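Local coordinates for protein macromomycin (Streptomyces macromomyceticus, PDB 2MCM) that carries a cytotoxic, mutagenic chromophore without a covalent bond, as the apoprotein of an antibiotic whose chromophore weakly intercalates into DNA and breaks its strands, at residues Leu12-Thr17 and Val68-Gln73; Tyr31-Cys36 and Ile62-Lys67. One frame throughout, in Å; residues are numbered along the deposited sequence.

Interaction 1 of 2, residues Leu12-Thr17 and Val68-Gln73; sequences LSNGQT and VHSSFQ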
ATOM      1  N   LEU A  12       5.936  -6.325 -12.413  1.00 12.13           N
ATOM      2  CA  LEU A  12       6.930  -5.499 -11.667  1.00 10.47           C
ATOM      3  C   LEU A  12       8.117  -6.354 -11.300  1.00 10.10           C
ATOM      4  O   LEU A  12       8.156  -7.555 -11.170  1.00 11.80           O
ATOM      5  CB  LEU A  12       6.153  -5.072 -10.349  1.00 11.07           C
ATOM      6  CG  LEU A  12       4.954  -4.191 -10.598  1.00 10.65           C
ATOM      7  CD1 LEU A  12       4.305  -3.826  -9.271  1.00 10.34           C
ATOM      8  CD2 LEU A  12       5.274  -2.861 -11.346  1.00 12.51           C
ATOM      9  N   SER A  13       9.214  -5.518 -11.051  1.00 11.53           N
ATOM     10  CA  SER A  13      10.464  -6.134 -10.589  1.00 11.65           C
ATOM     11  C   SER A  13      10.579  -5.924  -9.075  1.00 11.11           C
ATOM     12  O   SER A  13       9.988  -4.950  -8.561  1.00 11.64           O
ATOM     13  CB  SER A  13      11.655  -5.277 -11.140  1.00 12.10           C
ATOM     14  OG  SER A  13      11.640  -5.314 -12.551  0.80 14.13           O
ATOM     15  N   ASN A  14      11.378  -6.695  -8.417  1.00 11.63           N
ATOM     16  CA  ASN A  14      11.701  -6.546  -7.004  1.00 11.81           C
ATOM     17  C   ASN A  14      12.489  -5.224  -6.873  1.00 11.78           C
ATOM     18  O   ASN A  14      13.474  -5.038  -7.659  1.00 12.86           O
ATOM     19  CB  ASN A  14      12.562  -7.742  -6.548  1.00 12.82           C
ATOM     20  CG  ASN A  14      12.858  -7.600  -5.086  1.00 14.39           C
ATOM     21  OD1 ASN A  14      11.987  -7.394  -4.224  1.00 14.92           O
ATOM     22  ND2 ASN A  14      14.138  -7.762  -4.710  1.00 15.93           N
ATOM     23  N   GLY A  15      12.085  -4.303  -6.036  1.00 10.03           N
ATOM     24  CA  GLY A  15      12.825  -3.059  -5.843  1.00  9.46           C
ATOM     25  C   GLY A  15      12.460  -1.975  -6.776  1.00  9.44           C
ATOM     26  O   GLY A  15      13.124  -0.920  -6.994  1.00 10.38           O
ATOM     27  N   GLN A  16      11.350  -2.140  -7.517  1.00  8.93           N
ATOM     28  CA  GLN A  16      10.833  -1.183  -8.471  1.00  9.18           C
ATOM     29  C   GLN A  16      10.050  -0.051  -7.830  1.00  8.66           C
ATOM     30  O   GLN A  16       9.270  -0.337  -6.821  1.00  9.73           O
ATOM     31  CB  GLN A  16       9.865  -1.843  -9.518  1.00  8.67           C
ATOM     32  CG  GLN A  16       9.503  -0.884 -10.646  1.00  9.26           C
ATOM     33  CD  GLN A  16       8.994  -1.663 -11.878  1.00  8.79           C
ATOM     34  OE1 GLN A  16       8.952  -2.873 -11.807  1.00 11.89           O
ATOM     35  NE2 GLN A  16       8.711  -0.983 -12.967  1.00 12.05           N
ATOM     36  N   THR A  17      10.157   1.146  -8.264  1.00  9.18           N
ATOM     37  CA  THR A  17       9.407   2.269  -7.709  1.00  9.40           C
ATOM     38  C   THR A  17       8.108   2.379  -8.494  1.00 11.69           C
ATOM     39  O   THR A  17       8.195   2.445  -9.730  1.00 12.11           O
ATOM     40  CB  THR A  17      10.166   3.661  -7.878  1.00 11.73           C
ATOM     41  OG1 THR A  17      11.347   3.503  -7.075  1.00 12.61           O
ATOM     42  CG2 THR A  17       9.311   4.822  -7.303  1.00 13.03           C
ATOM     43  N   VAL A  68       8.383  -1.167  -4.211  1.00  9.06           N
ATOM     44  CA  VAL A  68       7.754  -2.469  -3.904  1.00  9.45           C
ATOM     45  C   VAL A  68       8.740  -3.603  -4.033  1.00 10.65           C
ATOM     46  O   VAL A  68       9.765  -3.502  -4.751  1.00 10.44           O
ATOM     47  CB  VAL A  68       6.509  -2.764  -4.806  1.00 11.14           C
ATOM     48  CG1 VAL A  68       5.424  -1.725  -4.489  1.00 12.34           C
ATOM     49  CG2 VAL A  68       6.895  -2.819  -6.276  1.00 12.29           C
ATOM     50  N   HIS A  69       8.464  -4.678  -3.347  1.00  9.62           N
ATOM     51  CA  HIS A  69       9.345  -5.853  -3.326  1.00 10.92           C
ATOM     52  C   HIS A  69       8.524  -7.129  -3.495  1.00 10.41           C
ATOM     53  O   HIS A  69       7.367  -7.226  -3.097  1.00 10.62           O
ATOM     54  CB  HIS A  69      10.135  -5.921  -1.992  1.00 12.07           C
ATOM     55  CG  HIS A  69      11.020  -4.699  -1.780  1.00 13.47           C
ATOM     56  ND1 HIS A  69      10.704  -3.563  -1.170  1.00 14.89           N
ATOM     57  CD2 HIS A  69      12.300  -4.542  -2.247  1.00 14.81           C
ATOM     58  CE1 HIS A  69      11.742  -2.706  -1.217  1.00 16.80           C
ATOM     59  NE2 HIS A  69      12.726  -3.309  -1.873  1.00 15.36           N
ATOM     60  N   SER A  70       9.163  -8.073  -4.193  1.00 10.38           N
ATOM     61  CA  SER A  70       8.389  -9.319  -4.494  1.00 11.84           C
ATOM     62  C   SER A  70       8.169 -10.163  -3.285  1.00 12.33           C
ATOM     63  O   SER A  70       7.243 -11.007  -3.332  1.00 13.04           O
ATOM     64  CB  SER A  70       8.985 -10.103  -5.676  1.00 14.05           C
ATOM     65  OG  SER A  70      10.332 -10.392  -5.337  1.00 14.97           O
ATOM     66  N   SER A  71       8.970 -10.008  -2.255  1.00 11.64           N
ATOM     67  CA  SER A  71       8.773 -10.705  -0.967  1.00 13.02           C
ATOM     68  C   SER A  71       9.053  -9.629   0.081  1.00 13.25           C
ATOM     69  O   SER A  71       9.971  -8.766  -0.153  1.00 13.48           O
ATOM     70  CB  SER A  71       9.645 -11.912  -0.729  1.00 13.56           C
ATOM     71  OG  SER A  71       9.332 -12.965  -1.639  0.60 16.05           O
ATOM     72  N   PHE A  72       8.370  -9.649   1.187  1.00 12.30           N
ATOM     73  CA  PHE A  72       8.640  -8.633   2.250  1.00 12.11           C
ATOM     74  C   PHE A  72       8.284  -9.239   3.585  1.00 13.31           C
ATOM     75  O   PHE A  72       7.607 -10.267   3.650  1.00 12.23           O
ATOM     76  CB  PHE A  72       7.811  -7.409   1.937  1.00 12.93           C
ATOM     77  CG  PHE A  72       6.318  -7.487   1.992  1.00 13.28           C
ATOM     78  CD1 PHE A  72       5.663  -7.293   3.227  1.00 13.41           C
ATOM     79  CD2 PHE A  72       5.542  -7.741   0.856  1.00 14.04           C
ATOM     80  CE1 PHE A  72       4.268  -7.296   3.307  1.00 14.16           C
ATOM     81  CE2 PHE A  72       4.140  -7.776   0.942  1.00 13.57           C
ATOM     82  CZ  PHE A  72       3.534  -7.605   2.160  1.00 13.77           C
ATOM     83  N   GLN A  73       8.766  -8.626   4.668  1.00 13.18           N
ATOM     84  CA  GLN A  73       8.440  -9.029   6.031  1.00 14.15           C
ATOM     85  C   GLN A  73       7.219  -8.161   6.393  1.00 13.42           C
ATOM     86  O   GLN A  73       7.252  -6.927   6.353  1.00 14.70           O
ATOM     87  CB  GLN A  73       9.549  -8.691   7.050  1.00 15.88           C
ATOM     88  CG  GLN A  73      10.809  -9.529   6.837  1.00 18.76           C
ATOM     89  CD  GLN A  73      10.454 -10.989   6.717  1.00 19.47           C
ATOM     90  OE1 GLN A  73       9.752 -11.503   7.668  1.00 21.97           O
ATOM     91  NE2 GLN A  73      10.798 -11.696   5.638  1.00 20.47           N
TER
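Gly15 N donates to Val68 O at 2.8 Å, the N-H bent from a straight approach (141°). A second backbone bond, Val68 N to Gln16 O at 2.9 Å, is much straighter (171°), and Val68 is thus held at both its N and its O. Ser13 to Gln16 forms a type II turn, and Gly15, with its positive phi, takes the third position. Gly15 and Gln16 both face Val68, the pattern of a G1 beta bulge.

The amide of Asn14 adds a side-chain grip. With chi1 at -178°, CG stands opposite the backbone N and OD1 reaches across to Ser70 N at 2.9 Å, the donor tilted somewhat from the carbonyl plane. The same oxygen lies near the plane of the His69 imidazole, at its edge, 3.5 Å from His69 CD2. The turn is braced from within: the extended side chain of Gln16 runs alongside it, and Gln16 OE1 accepts from Ser13 N at 2.8 Å. On the buried side, Val68 CG2 sits 3.5 Å from Gln16 O and meets Leu12 CD1 at 4.1 Å, the two side chains crossing at about a right angle.

Residues 68-70 lead from strand 62-68, the edge partner of strand 16-23 in the three-stranded sheet, into strand 71-76 of the larger sheet. Backbone bonds tie Leu12 to Thr110 and Ala112 near the C-terminus and Ser70 to Cys88, while Val68 and Phe72 pack on Gln35 of strand 30-40.

Interaction 2 of 2, residues Tyr31-Cys36 and Ile62-Lys67; sequences YHVGQC and ITAQLK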
ATOM      1  N   TYR A  31      -2.824   9.860   5.140  1.00  9.17           N
ATOM      2  CA  TYR A  31      -3.022   8.512   4.636  1.00  8.72           C
ATOM      3  C   TYR A  31      -1.718   7.731   4.685  1.00  8.67           C
ATOM      4  O   TYR A  31      -0.628   8.318   4.362  1.00 10.45           O
ATOM      5  CB  TYR A  31      -3.547   8.580   3.183  1.00  8.74           C
ATOM      6  CG  TYR A  31      -4.947   9.180   3.137  1.00  8.80           C
ATOM      7  CD1 TYR A  31      -5.159  10.532   3.107  1.00  8.83           C
ATOM      8  CD2 TYR A  31      -6.045   8.294   3.228  1.00 10.19           C
ATOM      9  CE1 TYR A  31      -6.445  11.136   3.103  1.00 10.69           C
ATOM     10  CE2 TYR A  31      -7.330   8.847   3.160  1.00 10.10           C
ATOM     11  CZ  TYR A  31      -7.499  10.192   3.148  1.00 10.37           C
ATOM     12  OH  TYR A  31      -8.761  10.792   3.143  1.00 12.50           O
ATOM     13  N   HIS A  32      -1.718   6.516   5.104  1.00  8.44           N
ATOM     14  CA  HIS A  32      -0.582   5.605   5.163  1.00  8.81           C
ATOM     15  C   HIS A  32      -0.529   4.870   3.843  1.00 10.48           C
ATOM     16  O   HIS A  32      -1.466   4.143   3.484  1.00 10.70           O
ATOM     17  CB  HIS A  32      -0.746   4.563   6.307  1.00 10.52           C
ATOM     18  CG  HIS A  32      -1.131   5.249   7.592  1.00 12.47           C
ATOM     19  ND1 HIS A  32      -0.313   6.178   8.203  1.00 13.35           N
ATOM     20  CD2 HIS A  32      -2.255   5.177   8.335  1.00 14.07           C
ATOM     21  CE1 HIS A  32      -0.961   6.659   9.303  1.00 15.18           C
ATOM     22  NE2 HIS A  32      -2.128   6.014   9.426  1.00 15.27           N
ATOM     23  N   VAL A  33       0.527   5.044   3.071  1.00  7.59           N
ATOM     24  CA  VAL A  33       0.750   4.421   1.744  1.00  8.39           C
ATOM     25  C   VAL A  33       1.563   3.199   1.889  1.00  8.81           C
ATOM     26  O   VAL A  33       2.646   3.230   2.640  1.00  9.28           O
ATOM     27  CB  VAL A  33       1.456   5.468   0.844  1.00  8.50           C
ATOM     28  CG1 VAL A  33       1.685   4.838  -0.541  1.00 10.82           C
ATOM     29  CG2 VAL A  33       0.652   6.747   0.702  1.00  9.95           C
ATOM     30  N   GLY A  34       1.226   2.018   1.392  1.00  6.21           N
ATOM     31  CA  GLY A  34       2.097   0.851   1.628  1.00  8.82           C
ATOM     32  C   GLY A  34       1.748  -0.329   0.743  1.00  8.55           C
ATOM     33  O   GLY A  34       0.730  -0.311   0.014  1.00 10.67           O
ATOM     34  N   GLN A  35       2.592  -1.329   0.797  1.00  7.90           N
ATOM     35  CA  GLN A  35       2.403  -2.603   0.066  1.00  7.87           C
ATOM     36  C   GLN A  35       1.966  -3.597   1.125  1.00  8.46           C
ATOM     37  O   GLN A  35       2.544  -3.776   2.201  1.00  7.85           O
ATOM     38  CB  GLN A  35       3.754  -3.051  -0.562  1.00  9.33           C
ATOM     39  CG  GLN A  35       3.669  -4.398  -1.239  1.00  8.87           C
ATOM     40  CD  GLN A  35       4.969  -4.923  -1.823  1.00  9.36           C
ATOM     41  OE1 GLN A  35       6.004  -4.215  -1.680  1.00  9.57           O
ATOM     42  NE2 GLN A  35       4.914  -6.083  -2.430  1.00  8.84           N
ATOM     43  N   CYS A  36       0.825  -4.278   0.859  1.00  7.84           N
ATOM     44  CA  CYS A  36       0.226  -5.190   1.845  1.00  6.99           C
ATOM     45  C   CYS A  36      -0.330  -6.473   1.217  1.00  8.99           C
ATOM     46  O   CYS A  36      -0.400  -6.547  -0.007  1.00  9.29           O
ATOM     47  CB  CYS A  36      -0.980  -4.448   2.493  1.00  8.37           C
ATOM     48  SG  CYS A  36      -0.633  -2.810   3.222  1.00  9.89           S
ATOM     49  N   ILE A  62      -3.428  12.758  -3.554  1.00 12.34           N
ATOM     50  CA  ILE A  62      -2.108  12.346  -3.108  1.00 12.60           C
ATOM     51  C   ILE A  62      -1.438  11.690  -4.331  1.00 13.58           C
ATOM     52  O   ILE A  62      -2.062  10.881  -5.050  1.00 13.77           O
ATOM     53  CB  ILE A  62      -2.103  11.300  -1.951  1.00 11.65           C
ATOM     54  CG1 ILE A  62      -2.402  12.044  -0.626  1.00 11.03           C
ATOM     55  CG2 ILE A  62      -0.738  10.530  -1.956  1.00 12.99           C
ATOM     56  CD1 ILE A  62      -2.507  11.056   0.560  1.00 12.33           C
ATOM     57  N   THR A  63      -0.150  12.051  -4.522  1.00 12.95           N
ATOM     58  CA  THR A  63       0.619  11.349  -5.596  1.00 12.88           C
ATOM     59  C   THR A  63       1.918  10.964  -4.848  1.00 13.58           C
ATOM     60  O   THR A  63       2.552  11.949  -4.378  1.00 15.70           O
ATOM     61  CB  THR A  63       0.967  12.170  -6.860  1.00 14.56           C
ATOM     62  OG1 THR A  63      -0.282  12.532  -7.473  1.00 18.16           O
ATOM     63  CG2 THR A  63       1.757  11.265  -7.866  1.00 16.40           C
ATOM     64  N   ALA A  64       2.199   9.698  -4.734  1.00 12.01           N
ATOM     65  CA  ALA A  64       3.386   9.269  -4.010  1.00 11.61           C
ATOM     66  C   ALA A  64       4.118   8.134  -4.692  1.00 12.04           C
ATOM     67  O   ALA A  64       3.543   7.269  -5.343  1.00 12.01           O
ATOM     68  CB  ALA A  64       2.941   8.742  -2.614  1.00 12.60           C
ATOM     69  N   GLN A  65       5.424   8.124  -4.455  1.00 10.29           N
ATOM     70  CA  GLN A  65       6.290   7.043  -4.948  1.00 11.13           C
ATOM     71  C   GLN A  65       6.368   5.998  -3.869  1.00  9.39           C
ATOM     72  O   GLN A  65       6.566   6.372  -2.671  1.00 11.79           O
ATOM     73  CB  GLN A  65       7.714   7.573  -5.312  1.00 12.79           C
ATOM     74  CG  GLN A  65       7.633   8.476  -6.535  1.00 16.35           C
ATOM     75  CD  GLN A  65       9.042   8.708  -7.100  1.00 20.85           C
ATOM     76  OE1 GLN A  65      10.097   8.286  -6.601  1.00 22.06           O
ATOM     77  NE2 GLN A  65       8.999   9.450  -8.192  1.00 23.48           N
ATOM     78  N   LEU A  66       6.347   4.750  -4.209  1.00  7.53           N
ATOM     79  CA  LEU A  66       6.440   3.640  -3.309  1.00  7.55           C
ATOM     80  C   LEU A  66       7.379   2.574  -3.888  1.00  8.77           C
ATOM     81  O   LEU A  66       7.145   2.202  -5.039  1.00  8.88           O
ATOM     82  CB  LEU A  66       4.985   3.044  -3.067  1.00  9.77           C
ATOM     83  CG  LEU A  66       4.954   1.808  -2.207  1.00 10.12           C
ATOM     84  CD1 LEU A  66       5.307   2.058  -0.767  1.00 11.08           C
ATOM     85  CD2 LEU A  66       3.551   1.144  -2.274  1.00 10.85           C
ATOM     86  N   LYS A  67       8.360   2.140  -3.098  1.00  8.53           N
ATOM     87  CA  LYS A  67       9.231   1.062  -3.626  1.00 10.42           C
ATOM     88  C   LYS A  67       8.601  -0.272  -3.280  1.00 10.01           C
ATOM     89  O   LYS A  67       8.339  -0.499  -2.040  1.00 12.67           O
ATOM     90  CB  LYS A  67      10.634   1.244  -3.004  1.00 12.51           C
ATOM     91  CG  LYS A  67      11.634   0.407  -3.842  1.00 17.31           C
ATOM     92  CD  LYS A  67      13.083   0.619  -3.353  1.00 20.00           C
ATOM     93  CE  LYS A  67      13.514   2.071  -3.487  1.00 22.60           C
ATOM     94  NZ  LYS A  67      15.021   2.214  -3.198  1.00 25.24           N
TER
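Tyr31 and Ile62 meet at one end of this contact with their side chains crossing obliquely. The terminal methyl Ile62 CD1 does all the touching, 3.7 Å from Tyr31 CD1 and 3.8 Å from Tyr31 CB, and is thereby set against the root of the aromatic group, away from its hydroxyl. Ile62 chi2 of 176° extends the branch so that this methyl leads toward Tyr31.

At the other end Leu66 lies over backbone. Its CG is turned opposite the backbone N (chi1 176°), which directs the branch toward Gly34, where Leu66 CD2 is 3.8 Å from Gly34 C and Leu66 CD1 is 4.2 Å from Gly34 CA. The leucine therefore packs on bare main chain, since glycine presents no side chain here. Between these ends Val33 straddles two residues of the facing strand, with CG2 4.5 Å from Ala64 CB and CG1 4.5 Å from Leu66 CD2; these looser distances mark ordinary apolar packing.

No hydrogen bond joins the segments. Their axes approach to 7.7 Å, 30° apart in direction; the tilt fits strands facing across a beta sandwich, and the approach is close for one, in keeping with Gly34 and small Ala64 in the interface. The interior is mainly apolar; the buried amide of Gln35 donates through NE2 to His69 O, and Tyr31 OH is hydrogen-bonded to Glu103 OE1 and Thr26 N.

Strand 30-40 belongs to the larger sheet, paired with strands 93-98 and 52-55, and strand 62-68 edges the three-stranded one. Leu97 of strand 93-98 touches Tyr31, Val33 and Ile62, Ala95 touches Leu66, and Val54 packs on Ile62.

The centres of the two contacts lie about 13 Å apart, and strand 62-68 runs through interaction 2 straight into interaction 1. Along the chain the order is 12-17, 31-36, 62-67, 68-73, so the pair of interaction 2 falls wholly between the segments of interaction 1. They also meet directly: Gln35 NE2 is 2.8 Å from His69 O in a probable hydrogen bond, and Gly15 O is 3.7 Å from Lys67 CG. Interaction 2 thus packs the two sheets face to face, whereas interaction 1 ties the turn at residues 13-16 to the passage from one sheet to the other, consistent with the immunoglobulin-like sandwich of neocarzinostatin-family proteins.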